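Local coordinates for sensor protein CpxA (Vibrio parahaemolyticus, PDB 3V67) that probably senses signals through this periplasmic PAS-fold domain and phosphorylates a histidine with ATP through the cytoplasmic kinase part of the whole protein, at residues N29-E34 against L41-G46; V108-A113 against L117-G122. One frame throughout, in Å; residues are numbered along the deposited sequence.

Interaction 1 comes first along the chain and is complete before the strands of interaction 2 begin. Their centres lie about 12 Å apart. Interaction 1 joins the end of helix 14-30 and the loop after it to helix 37-46. Interaction 2 pairs strands 102-112 and 115-124 in the antiparallel sheet. Both helices pack side chains on this hairpin, so both contacts belong to the one PAS-fold domain. They touch where Glu34 O meets Ala113 CB at 4.1 Å. Interaction 1 also meets the second subunit. Interaction 2 stays inside its own subunit and forms part of the sheet.

Interaction 1 (N29-E34 against L41-G46); sequences NKYSKE and LFRVEG
The hydroxyl of Tyr31 sits beside Arg43, with OH 3.8 Å from Arg43 CB, and it hydrogen-bonds Asp137 O of the second subunit. In this PAS-fold domain the contact joins the end of helix 14-30 and the loop after it to helix 37-46. Tyr31 follows directly on helix 14-30, and it is the first residue to leave helical backbone angles. Arg43 and Val44 lie on helix 37-46.

Tyr31 CG is anti to its own carbonyl carbon (chi1 -59°), which sends the ring across to the second helix. Tyr31 CE2 meets Arg43 CD at the ring edge, 3.5 Å away and near the ring plane. Val44 CG2 comes obliquely to Tyr31 CE1, 3.6 Å away. The phenol therefore reaches both residues with its far end. Lys30 CG lies over the rim of one ring face, 3.7 Å above the plane. Tyr31 and Glu34 also pack on Ile40 of the second helix. Val44 touches Phe60 of strand 57-61, and it packs on Asp137 of the second subunit.

The Arg43 chain is extended from CG to NE and carries the guanidinium past the ring. Tyr31 CE2 lies at the guanidinium edge and the planes are 41° apart, so the two groups do not stack. Glu34 OE2 lies 4.3 Å from Arg43 NH1, well out of the guanidinium plane, and no N-H points at it. The attraction is of charge alone and probably modest. The other carboxylate oxygen, Glu34 OE1, takes a hydrogen bond from Asp36 N and has a long, weak ion pair with Arg39.

The turn has its own bonds. Glu34 N binds Tyr31 O at 3.2 Å. Ser32 OG donates to Asn29 O at 3.2 Å, from 39° above the carbonyl plane.

Interaction 2 (V108-A113 against L117-G122); sequences VPIVLA and LLMYVG
Val108 and Met119 lie side by side and point the same way, with Val108 CG2 3.9 Å from Met119 CB. Met119 then bends at its thioether (chi3 85°). This brings CE back to 4.0 Å from Val108 CG2, so the same valine methyl touches both the root and the tip of the methionine. Ile110 meets Met119 at an oblique angle, with CD1 4.0 Å from SD. Ile110 CG1 is anti to the backbone N (chi1 -162°), and from there CD1 extends to the sulfur. The other branch, CG2, turns to Leu117, whose CB is 4.0 Å away.

These four side chains share one face of an antiparallel beta hairpin, strands 102-112 and 115-124, in the central sheet of the PAS fold. Helix 14-30 packs on this face: Val108 touches Ile20, Met119 touches Thr23, and Ile110 touches Arg24 and Gln28. Leu117 reaches Leu37 of helix 37-46.

Pro109 and Leu118 point to the opposite face and form a non-hydrogen-bonded pair. Leu118 CD2 comes within 4.0 Å of Pro109 CA, so the leucine lies against the proline backbone. Both side chains pack on Tyr63.

Two hydrogen-bonded pairs flank this one. Val108 and Met119 exchange bonds in both directions, and Met119 N to Val108 O is 2.8 Å long. Ile110 and Leu117 do the same. Their two bonds differ in geometry. Leu117 N approaches Ile110 O almost head-on, at 2.9 Å. Ile110 N comes to Leu117 O from 41° above the carbonyl plane. On the strand edge turned away from 117-122, Arg24 NH1 hydrogen-bonds Pro109 O, and Gln28 OE1 takes the N-H of Val111.

Interaction 1 (N29-E34 against L41-G46)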
ATOM      1  N   ASN A  29     -20.233  19.113   5.864  1.00 51.44           N
ATOM      2  CA  ASN A  29     -20.405  20.385   6.557  1.00 58.25           C
ATOM      3  C   ASN A  29     -20.543  21.582   5.623  1.00 59.43           C
ATOM      4  O   ASN A  29     -21.241  22.545   5.940  1.00 72.24           O
ATOM      5  CB  ASN A  29     -19.269  20.618   7.556  1.00 60.89           C
ATOM      6  CG  ASN A  29     -19.653  20.226   8.966  1.00 65.54           C
ATOM      7  OD1 ASN A  29     -20.808  20.373   9.369  1.00 63.44           O
ATOM      8  ND2 ASN A  29     -18.687  19.722   9.728  1.00 68.93           N
ATOM      9  N   LYS A  30     -19.878  21.519   4.474  1.00 43.79           N
ATOM     10  CA  LYS A  30     -19.932  22.610   3.510  1.00 35.69           C
ATOM     11  C   LYS A  30     -21.322  22.764   2.904  1.00 41.18           C
ATOM     12  O   LYS A  30     -21.824  23.880   2.749  1.00 48.15           O
ATOM     13  CB  LYS A  30     -18.907  22.400   2.396  1.00 32.54           C
ATOM     14  CG  LYS A  30     -19.039  23.406   1.268  1.00 37.59           C
ATOM     15  CD  LYS A  30     -17.858  23.355   0.321  1.00 42.81           C
ATOM     16  CE  LYS A  30     -17.986  24.425  -0.750  1.00 47.26           C
ATOM     17  NZ  LYS A  30     -16.784  24.482  -1.623  1.00 56.58           N
ATOM     18  N   TYR A  31     -21.944  21.640   2.570  1.00 42.82           N
ATOM     19  CA  TYR A  31     -23.233  21.660   1.891  1.00 43.50           C
ATOM     20  C   TYR A  31     -24.386  21.283   2.811  1.00 45.87           C
ATOM     21  O   TYR A  31     -25.417  20.790   2.353  1.00 41.63           O
ATOM     22  CB  TYR A  31     -23.202  20.728   0.681  1.00 36.24           C
ATOM     23  CG  TYR A  31     -22.140  21.103  -0.322  1.00 30.01           C
ATOM     24  CD1 TYR A  31     -20.893  20.493  -0.306  1.00 42.01           C
ATOM     25  CD2 TYR A  31     -22.379  22.080  -1.276  1.00 30.48           C
ATOM     26  CE1 TYR A  31     -19.916  20.840  -1.220  1.00 47.06           C
ATOM     27  CE2 TYR A  31     -21.412  22.435  -2.194  1.00 44.26           C
ATOM     28  CZ  TYR A  31     -20.181  21.813  -2.163  1.00 51.55           C
ATOM     29  OH  TYR A  31     -19.217  22.167  -3.078  1.00 59.24           O
ATOM     30  N   SER A  32     -24.211  21.523   4.106  1.00 51.90           N
ATOM     31  CA  SER A  32     -25.240  21.205   5.090  1.00 54.45           C
ATOM     32  C   SER A  32     -26.486  22.060   4.876  1.00 57.84           C
ATOM     33  O   SER A  32     -27.594  21.669   5.244  1.00 59.36           O
ATOM     34  CB  SER A  32     -24.704  21.398   6.510  1.00 54.27           C
ATOM     35  OG  SER A  32     -24.299  22.740   6.724  1.00 55.03           O
ATOM     36  N   LYS A  33     -26.294  23.227   4.273  1.00 55.36           N
ATOM     37  CA  LYS A  33     -27.394  24.145   4.013  1.00 64.41           C
ATOM     38  C   LYS A  33     -28.215  23.728   2.797  1.00 61.49           C
ATOM     39  O   LYS A  33     -29.413  24.006   2.724  1.00 62.70           O
ATOM     40  CB  LYS A  33     -26.860  25.565   3.819  1.00 74.81           C
ATOM     41  CG  LYS A  33     -25.624  25.644   2.931  1.00 77.61           C
ATOM     42  CD  LYS A  33     -25.405  27.060   2.423  1.00 84.20           C
ATOM     43  CE  LYS A  33     -25.400  28.066   3.563  1.00 86.67           C
ATOM     44  NZ  LYS A  33     -24.061  28.688   3.748  1.00 86.14           N
ATOM     45  N   GLU A  34     -27.572  23.058   1.846  1.00 55.30           N
ATOM     46  CA  GLU A  34     -28.220  22.719   0.581  1.00 44.52           C
ATOM     47  C   GLU A  34     -29.208  21.559   0.713  1.00 37.78           C
ATOM     48  O   GLU A  34     -28.899  20.531   1.315  1.00 35.88           O
ATOM     49  CB  GLU A  34     -27.174  22.418  -0.496  1.00 43.54           C
ATOM     50  CG  GLU A  34     -27.762  22.220  -1.880  1.00 47.75           C
ATOM     51  CD  GLU A  34     -28.619  23.390  -2.321  1.00 51.17           C
ATOM     52  OE1 GLU A  34     -29.760  23.152  -2.767  1.00 49.31           O
ATOM     53  OE2 GLU A  34     -28.153  24.545  -2.225  1.00 53.41           O
ATOM     54  N   LEU A  41     -24.166  17.646  -5.986  1.00 38.66           N
ATOM     55  CA  LEU A  41     -23.322  16.820  -6.846  1.00 33.63           C
ATOM     56  C   LEU A  41     -22.676  17.664  -7.930  1.00 42.95           C
ATOM     57  O   LEU A  41     -21.475  17.548  -8.202  1.00 53.37           O
ATOM     58  CB  LEU A  41     -24.144  15.697  -7.479  1.00 36.50           C
ATOM     59  CG  LEU A  41     -24.842  14.745  -6.506  1.00 40.27           C
ATOM     60  CD1 LEU A  41     -25.711  13.758  -7.263  1.00 40.30           C
ATOM     61  CD2 LEU A  41     -23.827  14.015  -5.644  1.00 42.31           C
ATOM     62  N   PHE A  42     -23.490  18.523  -8.534  1.00 45.10           N
ATOM     63  CA  PHE A  42     -23.029  19.457  -9.551  1.00 42.39           C
ATOM     64  C   PHE A  42     -21.889  20.339  -9.028  1.00 40.85           C
ATOM     65  O   PHE A  42     -20.826  20.419  -9.649  1.00 45.85           O
ATOM     66  CB  PHE A  42     -24.211  20.315 -10.009  1.00 58.10           C
ATOM     67  CG  PHE A  42     -23.893  21.240 -11.141  1.00 67.77           C
ATOM     68  CD1 PHE A  42     -23.822  20.767 -12.440  1.00 68.10           C
ATOM     69  CD2 PHE A  42     -23.684  22.590 -10.910  1.00 73.89           C
ATOM     70  CE1 PHE A  42     -23.534  21.620 -13.484  1.00 73.35           C
ATOM     71  CE2 PHE A  42     -23.397  23.449 -11.953  1.00 74.45           C
ATOM     72  CZ  PHE A  42     -23.321  22.964 -13.241  1.00 74.66           C
ATOM     73  N   ARG A  43     -22.114  20.991  -7.887  1.00 46.50           N
ATOM     74  CA  ARG A  43     -21.096  21.837  -7.263  1.00 53.62           C
ATOM     75  C   ARG A  43     -19.807  21.081  -6.942  1.00 51.95           C
ATOM     76  O   ARG A  43     -18.715  21.532  -7.285  1.00 54.87           O
ATOM     77  CB  ARG A  43     -21.634  22.470  -5.977  1.00 64.07           C
ATOM     78  CG  ARG A  43     -22.308  23.820  -6.148  1.00 71.50           C
ATOM     79  CD  ARG A  43     -22.739  24.368  -4.796  1.00 79.25           C
ATOM     80  NE  ARG A  43     -23.376  25.677  -4.890  1.00 90.75           N
ATOM     81  CZ  ARG A  43     -23.971  26.290  -3.870  1.00 95.32           C
ATOM     82  NH1 ARG A  43     -24.014  25.707  -2.678  1.00 94.70           N
ATOM     83  NH2 ARG A  43     -24.527  27.482  -4.042  1.00 96.61           N
ATOM     84  N   VAL A  44     -19.946  19.943  -6.271  1.00 46.79           N
ATOM     85  CA  VAL A  44     -18.804  19.128  -5.868  1.00 45.14           C
ATOM     86  C   VAL A  44     -17.959  18.708  -7.058  1.00 43.86           C
ATOM     87  O   VAL A  44     -16.738  18.849  -7.048  1.00 48.44           O
ATOM     88  CB  VAL A  44     -19.251  17.866  -5.086  1.00 33.17           C
ATOM     89  CG1 VAL A  44     -18.162  16.804  -5.104  1.00 31.97           C
ATOM     90  CG2 VAL A  44     -19.622  18.229  -3.658  1.00 28.08           C
ATOM     91  N   GLU A  45     -18.620  18.210  -8.094  1.00 42.22           N
ATOM     92  CA  GLU A  45     -17.911  17.739  -9.278  1.00 46.04           C
ATOM     93  C   GLU A  45     -17.448  18.896 -10.162  1.00 55.69           C
ATOM     94  O   GLU A  45     -16.646  18.710 -11.082  1.00 51.67           O
ATOM     95  CB  GLU A  45     -18.791  16.769 -10.059  1.00 39.59           C
ATOM     96  CG  GLU A  45     -19.087  15.508  -9.251  1.00 41.04           C
ATOM     97  CD  GLU A  45     -20.116  14.621  -9.907  1.00 50.01           C
ATOM     98  OE1 GLU A  45     -19.809  13.431 -10.134  1.00 58.99           O
ATOM     99  OE2 GLU A  45     -21.233  15.111 -10.191  1.00 45.94           O
ATOM    100  N   GLY A  46     -17.943  20.093  -9.865  1.00 58.11           N
ATOM    101  CA  GLY A  46     -17.587  21.276 -10.624  1.00 57.74           C
ATOM    102  C   GLY A  46     -16.146  21.710 -10.446  1.00 59.25           C
ATOM    103  O   GLY A  46     -15.602  22.411 -11.295  1.00 65.83           O
TER

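Interaction 2 (V108-A113 against L117-G122)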
ATOM      1  N   VAL A 108     -17.553   5.153   1.802  1.00 20.13           N
ATOM      2  CA  VAL A 108     -17.755   5.684   3.149  1.00 23.84           C
ATOM      3  C   VAL A 108     -19.110   6.379   3.203  1.00 24.35           C
ATOM      4  O   VAL A 108     -19.490   7.067   2.261  1.00 18.72           O
ATOM      5  CB  VAL A 108     -16.628   6.659   3.591  1.00 29.52           C
ATOM      6  CG1 VAL A 108     -15.297   5.925   3.685  1.00 26.31           C
ATOM      7  CG2 VAL A 108     -16.521   7.849   2.649  1.00 25.88           C
ATOM      8  N   PRO A 109     -19.858   6.186   4.297  1.00 23.57           N
ATOM      9  CA  PRO A 109     -21.186   6.804   4.369  1.00 16.38           C
ATOM     10  C   PRO A 109     -21.116   8.326   4.326  1.00 19.41           C
ATOM     11  O   PRO A 109     -20.164   8.915   4.832  1.00 24.83           O
ATOM     12  CB  PRO A 109     -21.720   6.333   5.724  1.00 17.14           C
ATOM     13  CG  PRO A 109     -20.508   5.930   6.504  1.00 22.52           C
ATOM     14  CD  PRO A 109     -19.546   5.394   5.498  1.00 23.83           C
ATOM     15  N   ILE A 110     -22.113   8.949   3.708  1.00 16.92           N
ATOM     16  CA  ILE A 110     -22.181  10.402   3.662  1.00 18.11           C
ATOM     17  C   ILE A 110     -23.634  10.858   3.639  1.00 20.76           C
ATOM     18  O   ILE A 110     -24.505  10.152   3.144  1.00 24.14           O
ATOM     19  CB  ILE A 110     -21.405  10.976   2.450  1.00 20.40           C
ATOM     20  CG1 ILE A 110     -21.113  12.468   2.648  1.00 15.51           C
ATOM     21  CG2 ILE A 110     -22.154  10.719   1.146  1.00 10.41           C
ATOM     22  CD1 ILE A 110     -20.251  13.080   1.558  1.00 15.56           C
ATOM     23  N   VAL A 111     -23.900  12.027   4.208  1.00 25.50           N
ATOM     24  CA  VAL A 111     -25.248  12.573   4.199  1.00 25.14           C
ATOM     25  C   VAL A 111     -25.272  13.891   3.443  1.00 26.66           C
ATOM     26  O   VAL A 111     -24.661  14.877   3.868  1.00 24.59           O
ATOM     27  CB  VAL A 111     -25.794  12.794   5.622  1.00 26.58           C
ATOM     28  CG1 VAL A 111     -27.155  13.470   5.564  1.00 17.89           C
ATOM     29  CG2 VAL A 111     -25.876  11.472   6.374  1.00 21.44           C
ATOM     30  N   LEU A 112     -25.980  13.897   2.319  1.00 18.60           N
ATOM     31  CA  LEU A 112     -26.107  15.088   1.496  1.00 18.34           C
ATOM     32  C   LEU A 112     -27.572  15.323   1.172  1.00 24.69           C
ATOM     33  O   LEU A 112     -28.263  14.406   0.729  1.00 34.48           O
ATOM     34  CB  LEU A 112     -25.298  14.931   0.205  1.00 17.09           C
ATOM     35  CG  LEU A 112     -23.783  14.742   0.352  1.00 17.85           C
ATOM     36  CD1 LEU A 112     -23.129  14.616  -1.017  1.00 20.72           C
ATOM     37  CD2 LEU A 112     -23.159  15.883   1.146  1.00 12.33           C
ATOM     38  N   ALA A 113     -28.035  16.550   1.398  1.00 21.43           N
ATOM     39  CA  ALA A 113     -29.435  16.920   1.179  1.00 27.27           C
ATOM     40  C   ALA A 113     -30.400  16.017   1.949  1.00 26.70           C
ATOM     41  O   ALA A 113     -31.417  15.583   1.408  1.00 28.53           O
ATOM     42  CB  ALA A 113     -29.767  16.914  -0.312  1.00 27.29           C
ATOM     43  N   LEU A 117     -26.166   8.521   1.470  1.00 21.24           N
ATOM     44  CA  LEU A 117     -25.478   8.034   0.283  1.00 17.66           C
ATOM     45  C   LEU A 117     -24.102   7.496   0.644  1.00 19.95           C
ATOM     46  O   LEU A 117     -23.734   7.427   1.818  1.00 21.13           O
ATOM     47  CB  LEU A 117     -25.322   9.167  -0.731  1.00 20.52           C
ATOM     48  CG  LEU A 117     -26.596   9.932  -1.087  1.00 25.54           C
ATOM     49  CD1 LEU A 117     -26.268  11.108  -1.992  1.00 35.69           C
ATOM     50  CD2 LEU A 117     -27.613   9.005  -1.740  1.00 20.92           C
ATOM     51  N   LEU A 118     -23.337   7.129  -0.379  1.00 18.82           N
ATOM     52  CA  LEU A 118     -21.990   6.616  -0.182  1.00 15.98           C
ATOM     53  C   LEU A 118     -20.997   7.366  -1.057  1.00 19.87           C
ATOM     54  O   LEU A 118     -21.268   7.653  -2.223  1.00 22.19           O
ATOM     55  CB  LEU A 118     -21.947   5.117  -0.479  1.00 17.74           C
ATOM     56  CG  LEU A 118     -22.866   4.273   0.407  1.00 17.87           C
ATOM     57  CD1 LEU A 118     -23.247   2.988  -0.297  1.00 19.74           C
ATOM     58  CD2 LEU A 118     -22.191   3.979   1.744  1.00 13.03           C
ATOM     59  N   MET A 119     -19.845   7.683  -0.478  1.00 18.07           N
ATOM     60  CA  MET A 119     -18.804   8.438  -1.150  1.00 11.21           C
ATOM     61  C   MET A 119     -17.621   7.535  -1.468  1.00 16.30           C
ATOM     62  O   MET A 119     -17.305   6.603  -0.720  1.00 15.76           O
ATOM     63  CB  MET A 119     -18.344   9.609  -0.275  1.00 12.35           C
ATOM     64  CG  MET A 119     -17.509  10.651  -1.009  1.00 17.27           C
ATOM     65  SD  MET A 119     -16.724  11.842   0.098  1.00 13.44           S
ATOM     66  CE  MET A 119     -15.243  10.948   0.545  1.00 10.84           C
ATOM     67  N   TYR A 120     -16.976   7.825  -2.589  1.00 16.78           N
ATOM     68  CA  TYR A 120     -15.835   7.058  -3.054  1.00 20.85           C
ATOM     69  C   TYR A 120     -14.796   8.042  -3.568  1.00 21.26           C
ATOM     70  O   TYR A 120     -15.121   9.188  -3.881  1.00 16.35           O
ATOM     71  CB  TYR A 120     -16.244   6.137  -4.202  1.00 20.97           C
ATOM     72  CG  TYR A 120     -17.439   5.246  -3.941  1.00 19.79           C
ATOM     73  CD1 TYR A 120     -17.270   3.901  -3.631  1.00 24.93           C
ATOM     74  CD2 TYR A 120     -18.737   5.739  -4.037  1.00 17.56           C
ATOM     75  CE1 TYR A 120     -18.358   3.075  -3.407  1.00 22.68           C
ATOM     76  CE2 TYR A 120     -19.833   4.920  -3.808  1.00 17.76           C
ATOM     77  CZ  TYR A 120     -19.638   3.592  -3.496  1.00 18.47           C
ATOM     78  OH  TYR A 120     -20.722   2.775  -3.271  1.00 23.61           O
ATOM     79  N   VAL A 121     -13.549   7.595  -3.662  1.00 28.85           N
ATOM     80  CA  VAL A 121     -12.485   8.437  -4.194  1.00 32.18           C
ATOM     81  C   VAL A 121     -11.653   7.671  -5.217  1.00 31.84           C
ATOM     82  O   VAL A 121     -11.115   6.604  -4.922  1.00 39.25           O
ATOM     83  CB  VAL A 121     -11.563   8.982  -3.075  1.00 25.34           C
ATOM     84  CG1 VAL A 121     -10.432   9.796  -3.669  1.00 21.37           C
ATOM     85  CG2 VAL A 121     -12.354   9.825  -2.089  1.00 28.36           C
ATOM     86  N   GLY A 122     -11.563   8.218  -6.424  1.00 27.45           N
ATOM     87  CA  GLY A 122     -10.734   7.651  -7.467  1.00 32.53           C
ATOM     88  C   GLY A 122      -9.480   8.482  -7.628  1.00 33.99           C
ATOM     89  O   GLY A 122      -9.510   9.700  -7.480  1.00 30.82           O
TER